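Putative acetyltransferase Ta0821 (Thermoplasma acidophilum DSM 1728, PDB 3C26) is a putative acetyltransferase of the GNAT family that probably transfers acyl groups, though its substrate is not established. Local coordinates at residues F175-K180 / F205-I210; L217-S222 / I239-R244. All blocks are in the same frame, centred on the assembly; numbering follows the deposited sequence.

Interaction 1 (F175-K180 / F205-I210); sequences FFIDWK and FVYFDI
Phe175 and Phe205 lay their rings together in an offset stack, where the first strand of a two-stranded hairpin packs against strand 204-211 of a different sheet, not hydrogen-bonded to it. The centroids are 4.0 Å apart and the planes are tilted by 17°. Phe175 CD2 lies over the middle of the Phe205 ring, while Phe205 CZ sits nearer the rim of the Phe175 ring. The two side chains cross at about a right angle. Phe205 CG is anti to its backbone N (chi1 -168°), which carries the ring toward the hairpin. Ile177 CD1 reaches the edge of the same ring, near its plane.

The Tyr207 ring turns one face to the start of the hairpin turn. The backbone of Ile177 and Asp178 covers that face, with Asp178 N over the centre. Ile177 CG2 touches Tyr207 CD1 at 3.6 Å. Asp178 and Tyr207 lie side by side and point the same way, with Asp178 CB 3.4 Å from Tyr207 OH. In this type I' turn Lys180 NZ forms salt bridges with Asp178 OD2 and Glu78.

Two waters link the hairpin turn to Asp209, whose OD2 also forms a salt bridge with Lys51. One donates to Asp178 OD1 and bonds Tyr207 OH; its bond to Asp209 OD2 is weak. The second accepts from Trp179 NE1 at 3.0 Å and donates to Asp209 OD2 at 2.5 Å.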
loop_
_atom_site.group_PDB
_atom_site.type_symbol
_atom_site.label_atom_id
_atom_site.label_comp_id
_atom_site.label_asym_id
_atom_site.label_seq_id
_atom_site.Cartn_x
_atom_site.Cartn_y
_atom_site.Cartn_z
ATOM N N PHE A 175 2.101 24.974 -2.579
ATOM C CA PHE A 175 3.194 24.049 -2.342
ATOM C C PHE A 175 3.149 23.413 -0.978
ATOM O O PHE A 175 2.625 23.962 -0.040
ATOM C CB PHE A 175 4.552 24.799 -2.297
ATOM C CG PHE A 175 4.701 25.902 -3.286
ATOM C CD1 PHE A 175 4.279 27.187 -2.977
ATOM C CD2 PHE A 175 5.359 25.672 -4.494
ATOM C CE1 PHE A 175 4.431 28.193 -3.865
ATOM C CE2 PHE A 175 5.521 26.697 -5.404
ATOM C CZ PHE A 175 5.055 27.956 -5.090
ATOM N N PHE A 176 3.759 22.242 -0.901
ATOM C CA PHE A 176 3.992 21.551 0.364
ATOM C C PHE A 176 5.315 22.044 0.857
ATOM O O PHE A 176 6.328 21.880 0.188
ATOM C CB PHE A 176 4.026 20.026 0.234
ATOM C CG PHE A 176 2.921 19.331 0.956
ATOM C CD1 PHE A 176 2.641 19.631 2.276
ATOM C CD2 PHE A 176 2.206 18.325 0.350
ATOM C CE1 PHE A 176 1.645 18.979 2.984
ATOM C CE2 PHE A 176 1.199 17.666 1.050
ATOM C CZ PHE A 176 0.937 18.005 2.387
ATOM N N ILE A 177 5.293 22.729 1.989
ATOM C CA ILE A 177 6.503 23.141 2.624
ATOM C C ILE A 177 6.450 22.763 4.105
ATOM O O ILE A 177 5.519 23.130 4.826
ATOM C CB ILE A 177 6.734 24.616 2.469
ATOM C CG1 ILE A 177 6.842 24.975 0.974
ATOM C CG2 ILE A 177 8.016 25.048 3.159
ATOM C CD1 ILE A 177 7.288 26.398 0.750
ATOM N N ASP A 178 7.454 22.032 4.552
ATOM C CA ASP A 178 7.482 21.594 5.965
ATOM C C ASP A 178 6.117 21.091 6.417
ATOM O O ASP A 178 5.566 21.533 7.424
ATOM C CB ASP A 178 7.939 22.728 6.873
ATOM C CG ASP A 178 8.101 22.301 8.346
ATOM O OD1 ASP A 178 8.418 21.153 8.611
ATOM O OD2 ASP A 178 7.940 23.147 9.244
ATOM N N TRP A 179 5.557 20.193 5.612
ATOM C CA TRP A 179 4.280 19.480 5.886
ATOM C C TRP A 179 3.023 20.338 5.980
ATOM O O TRP A 179 1.996 19.930 6.537
ATOM C CB TRP A 179 4.386 18.583 7.130
ATOM C CG TRP A 179 5.357 17.481 6.969
ATOM C CD1 TRP A 179 6.712 17.549 7.223
ATOM C CD2 TRP A 179 5.115 16.149 6.479
ATOM N NE1 TRP A 179 7.292 16.365 6.916
ATOM C CE2 TRP A 179 6.348 15.474 6.493
ATOM C CE3 TRP A 179 3.982 15.472 6.021
ATOM C CZ2 TRP A 179 6.490 14.149 6.073
ATOM C CZ3 TRP A 179 4.129 14.143 5.618
ATOM C CH2 TRP A 179 5.377 13.514 5.636
ATOM N N LYS A 180 3.150 21.524 5.423
ATOM C CA LYS A 180 2.092 22.499 5.329
ATOM C C LYS A 180 1.871 22.805 3.842
ATOM O O LYS A 180 2.805 23.066 3.111
ATOM C CB LYS A 180 2.486 23.763 6.117
ATOM C CG LYS A 180 2.667 23.552 7.611
ATOM C CD LYS A 180 3.344 24.741 8.318
ATOM C CE LYS A 180 4.844 24.623 8.270
ATOM N NZ LYS A 180 5.641 25.806 8.854
ATOM N N PHE A 205 11.091 23.051 -7.852
ATOM C CA PHE A 205 10.679 23.594 -6.578
ATOM C C PHE A 205 10.486 22.418 -5.639
ATOM O O PHE A 205 9.457 21.763 -5.653
ATOM C CB PHE A 205 9.412 24.420 -6.737
ATOM C CG PHE A 205 9.073 25.259 -5.537
ATOM C CD1 PHE A 205 8.889 26.617 -5.648
ATOM C CD2 PHE A 205 9.003 24.688 -4.290
ATOM C CE1 PHE A 205 8.586 27.383 -4.525
ATOM C CE2 PHE A 205 8.707 25.430 -3.179
ATOM C CZ PHE A 205 8.487 26.778 -3.286
ATOM N N VAL A 206 11.543 22.136 -4.874
ATOM C CA VAL A 206 11.610 21.014 -3.956
ATOM C C VAL A 206 11.917 21.431 -2.509
ATOM O O VAL A 206 12.844 22.178 -2.205
ATOM C CB VAL A 206 12.717 19.973 -4.400
ATOM C CG1 VAL A 206 12.789 18.765 -3.472
ATOM C CG2 VAL A 206 12.477 19.520 -5.819
ATOM N N TYR A 207 11.083 20.942 -1.636
ATOM C CA TYR A 207 11.301 21.118 -0.210
ATOM C C TYR A 207 11.888 19.809 0.346
ATOM O O TYR A 207 11.373 18.734 0.086
ATOM C CB TYR A 207 9.992 21.468 0.505
ATOM C CG TYR A 207 10.216 21.549 1.986
ATOM C CD1 TYR A 207 10.680 22.704 2.584
ATOM C CD2 TYR A 207 10.051 20.420 2.778
ATOM C CE1 TYR A 207 10.915 22.749 3.959
ATOM C CE2 TYR A 207 10.305 20.448 4.121
ATOM C CZ TYR A 207 10.738 21.584 4.707
ATOM O OH TYR A 207 10.973 21.522 6.069
ATOM N N PHE A 208 12.988 19.917 1.077
ATOM C CA PHE A 208 13.621 18.762 1.686
ATOM C C PHE A 208 13.812 18.893 3.204
ATOM O O PHE A 208 13.936 19.980 3.746
ATOM C CB PHE A 208 14.961 18.386 1.000
ATOM C CG PHE A 208 16.037 19.381 1.182
ATOM C CD1 PHE A 208 16.884 19.328 2.291
ATOM C CD2 PHE A 208 16.252 20.353 0.229
ATOM C CE1 PHE A 208 17.862 20.281 2.468
ATOM C CE2 PHE A 208 17.216 21.288 0.414
ATOM C CZ PHE A 208 18.049 21.234 1.528
ATOM N N ASP A 209 13.793 17.727 3.852
ATOM C CA ASP A 209 13.947 17.602 5.294
ATOM C C ASP A 209 14.795 16.371 5.586
ATOM O O ASP A 209 14.379 15.238 5.403
ATOM C CB ASP A 209 12.563 17.500 5.979
ATOM C CG ASP A 209 12.654 17.503 7.502
ATOM O OD1 ASP A 209 13.729 17.762 8.024
ATOM O OD2 ASP A 209 11.636 17.230 8.173
ATOM N N ILE A 210 16.038 16.654 5.941
ATOM C CA ILE A 210 17.026 15.650 6.299
ATOM C C ILE A 210 16.809 15.339 7.770
ATOM O O ILE A 210 16.721 16.253 8.612
ATOM C CB ILE A 210 18.433 16.207 6.175
ATOM C CG1 ILE A 210 18.720 16.591 4.722
ATOM C CG2 ILE A 210 19.464 15.234 6.786
ATOM C CD1 ILE A 210 20.079 17.208 4.556
HETATM O O HOH W 1 9.893 19.348 7.385
HETATM O O HOH W 2 10.165 15.405 7.199
#

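Interaction 2 (L217-S222 / I239-R244)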
loop_
_atom_site.group_PDB
_atom_site.type_symbol
_atom_site.label_atom_id
_atom_site.label_comp_id
_atom_site.label_asym_id
_atom_site.label_seq_id
_atom_site.Cartn_x
_atom_site.Cartn_y
_atom_site.Cartn_z
ATOM N N LEU A 217 11.722 14.394 0.587
ATOM C CA LEU A 217 11.694 15.405 -0.449
ATOM C C LEU A 217 10.310 15.540 -1.008
ATOM O O LEU A 217 9.702 14.565 -1.421
ATOM C CB LEU A 217 12.718 15.105 -1.591
ATOM C CG LEU A 217 14.160 14.869 -1.061
ATOM C CD1 LEU A 217 14.461 13.387 -0.831
ATOM C CD2 LEU A 217 15.197 15.477 -2.024
ATOM N N PHE A 218 9.802 16.758 -0.987
ATOM C CA PHE A 218 8.517 17.085 -1.562
ATOM C C PHE A 218 8.703 17.803 -2.894
ATOM O O PHE A 218 9.114 18.965 -2.966
ATOM C CB PHE A 218 7.718 17.973 -0.632
ATOM C CG PHE A 218 7.172 17.278 0.526
ATOM C CD1 PHE A 218 7.992 16.874 1.567
ATOM C CD2 PHE A 218 5.821 16.957 0.570
ATOM C CE1 PHE A 218 7.466 16.216 2.653
ATOM C CE2 PHE A 218 5.274 16.299 1.686
ATOM C CZ PHE A 218 6.093 15.915 2.701
ATOM N N VAL A 219 8.370 17.108 -3.961
ATOM C CA VAL A 219 8.578 17.648 -5.300
ATOM C C VAL A 219 7.322 18.347 -5.728
ATOM O O VAL A 219 6.360 17.733 -6.176
ATOM C CB VAL A 219 8.970 16.574 -6.281
ATOM C CG1 VAL A 219 9.343 17.185 -7.676
ATOM C CG2 VAL A 219 10.137 15.817 -5.701
ATOM N N ASN A 220 7.371 19.658 -5.569
ATOM C CA ASN A 220 6.260 20.569 -5.904
ATOM C C ASN A 220 6.188 20.957 -7.378
ATOM O O ASN A 220 5.135 21.334 -7.890
ATOM C CB ASN A 220 6.363 21.826 -5.050
ATOM C CG ASN A 220 6.038 21.558 -3.573
ATOM O OD1 ASN A 220 4.953 21.083 -3.266
ATOM N ND2 ASN A 220 6.981 21.847 -2.674
ATOM N N ASP A 221 7.344 20.906 -8.020
ATOM C CA ASP A 221 7.501 21.217 -9.439
ATOM C C ASP A 221 8.866 20.771 -9.942
ATOM O O ASP A 221 9.863 20.724 -9.214
ATOM C CB ASP A 221 7.294 22.715 -9.751
ATOM C CG ASP A 221 6.901 22.961 -11.238
ATOM O OD1 ASP A 221 6.917 21.980 -12.048
ATOM O OD2 ASP A 221 6.531 24.118 -11.552
ATOM N N SER A 222 8.873 20.391 -11.203
ATOM C CA SER A 222 10.113 19.994 -11.873
ATOM C C SER A 222 9.893 19.882 -13.370
ATOM O O SER A 222 8.827 19.455 -13.782
ATOM C CB SER A 222 10.635 18.652 -11.354
ATOM O OG SER A 222 11.771 18.291 -12.126
ATOM N N ILE A 239 15.026 7.237 1.724
ATOM C CA ILE A 239 14.764 8.396 0.848
ATOM C C ILE A 239 13.367 8.296 0.271
ATOM O O ILE A 239 13.052 7.365 -0.476
ATOM C CB ILE A 239 15.791 8.557 -0.324
ATOM C CG1 ILE A 239 17.216 8.469 0.193
ATOM C CG2 ILE A 239 15.593 9.896 -1.029
ATOM C CD1 ILE A 239 17.502 9.396 1.387
ATOM N N THR A 240 12.543 9.278 0.624
ATOM C CA THR A 240 11.123 9.318 0.243
ATOM C C THR A 240 10.766 10.620 -0.466
ATOM O O THR A 240 10.984 11.754 0.038
ATOM C CB THR A 240 10.165 9.156 1.485
ATOM O OG1 THR A 240 10.620 8.090 2.366
ATOM C CG2 THR A 240 8.698 8.903 1.057
ATOM N N PHE A 241 10.205 10.419 -1.649
ATOM C CA PHE A 241 9.721 11.507 -2.479
ATOM C C PHE A 241 8.237 11.519 -2.461
ATOM O O PHE A 241 7.591 10.508 -2.707
ATOM C CB PHE A 241 10.157 11.352 -3.927
ATOM C CG PHE A 241 11.644 11.325 -4.113
ATOM C CD1 PHE A 241 12.344 10.137 -3.951
ATOM C CD2 PHE A 241 12.356 12.482 -4.430
ATOM C CE1 PHE A 241 13.697 10.092 -4.117
ATOM C CE2 PHE A 241 13.733 12.427 -4.599
ATOM C CZ PHE A 241 14.395 11.246 -4.456
ATOM N N TYR A 242 7.726 12.712 -2.150
ATOM C CA TYR A 242 6.306 13.027 -2.235
ATOM C C TYR A 242 6.207 13.927 -3.439
ATOM O O TYR A 242 6.687 15.045 -3.424
ATOM C CB TYR A 242 5.839 13.718 -0.976
ATOM C CG TYR A 242 5.942 12.879 0.289
ATOM C CD1 TYR A 242 7.111 12.813 1.028
ATOM C CD2 TYR A 242 4.853 12.200 0.753
ATOM C CE1 TYR A 242 7.175 12.101 2.183
ATOM C CE2 TYR A 242 4.896 11.483 1.924
ATOM C CZ TYR A 242 6.060 11.419 2.632
ATOM O OH TYR A 242 6.092 10.641 3.766
ATOM N N VAL A 243 5.626 13.399 -4.502
ATOM C CA VAL A 243 5.625 14.059 -5.811
ATOM C C VAL A 243 4.243 14.499 -6.235
ATOM O O VAL A 243 3.312 13.754 -6.152
ATOM C CB VAL A 243 6.249 13.146 -6.899
ATOM C CG1 VAL A 243 6.371 13.879 -8.232
ATOM C CG2 VAL A 243 7.631 12.668 -6.476
ATOM N N ARG A 244 4.130 15.760 -6.640
ATOM C CA ARG A 244 2.852 16.295 -7.013
ATOM C C ARG A 244 2.263 15.445 -8.138
ATOM O O ARG A 244 2.932 15.107 -9.100
ATOM C CB ARG A 244 2.930 17.791 -7.388
ATOM C CG ARG A 244 1.519 18.413 -7.596
ATOM C CD ARG A 244 1.577 19.743 -8.291
ATOM N NE ARG A 244 2.349 20.763 -7.588
ATOM C CZ ARG A 244 1.882 21.605 -6.672
ATOM N NH1 ARG A 244 0.649 21.546 -6.251
ATOM N NH2 ARG A 244 2.692 22.499 -6.154
#
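Phe218 and Tyr242 run side by side on one face of a parallel strand pair, with their rings in an offset stack. The centroids are 4.5 Å apart and the planes only 8° from parallel. Tyr242 CB makes a CH-pi contact over the Phe218 ring, with 3.6 Å between Tyr242 CB and Phe218 CD2. The other face carries Leu217, Val219, Phe241 and Val243. There Leu217 CD1 sits over the face of the Phe241 ring, toward its rim, and touches Ile239 CG2 at 3.7 Å. Val219 CG2 meets the edge of that ring.

Four backbone hydrogen bonds hold the strands in register. They run from Leu217 N to Thr240 O, Tyr242 N to Leu217 O, Val219 N to Tyr242 O and Arg244 N to Val219 O. Past the last bridge, Arg244 NE and NH2 both donate to Asn220 O, NE at 2.9 Å and NH2 at 3.2 Å. The NE bond is the straighter. The oxygen lies in the guanidinium plane, but both donors come in tilted from the carbonyl plane. The bend at chi3 (-60°) turns the group onto this carbonyl. Glu144 forms a salt bridge with NH1, Cys174 O accepts from NH2, and Trp172 makes a cation-pi contact.

Strand 214-221, helix 225-232 and strand 237-243 form a beta-alpha-beta unit. The helix covers the Leu217 and Phe241 face, strand 204-211 flanks Leu217-Ser222, and strand 141-153 flanks Ile239-Arg244.

How the interactions relate
Interactions 1 and 2 have centres about 8 Å apart and share one buried region. Strands 204-211 and 214-221 are antiparallel neighbours, and Tyr207 O lies 2.7 Å from Phe218 N, a probable hydrogen bond. Asn220 is a second junction: its OD1 is 2.9 Å from Phe176 N, again a probable hydrogen bond, and Tyr146 OH also hydrogen-bonds OD1. Asn220 and Asp221 both face Phe205 in a classic beta bulge. The hairpin of interaction 1 covers the aromatic face of interaction 2. Trp179 meets Phe218 and Tyr242 edge-to-face, with Trp179 CH2 3.5 Å from Tyr242 OH. Phe176 also packs against Phe218.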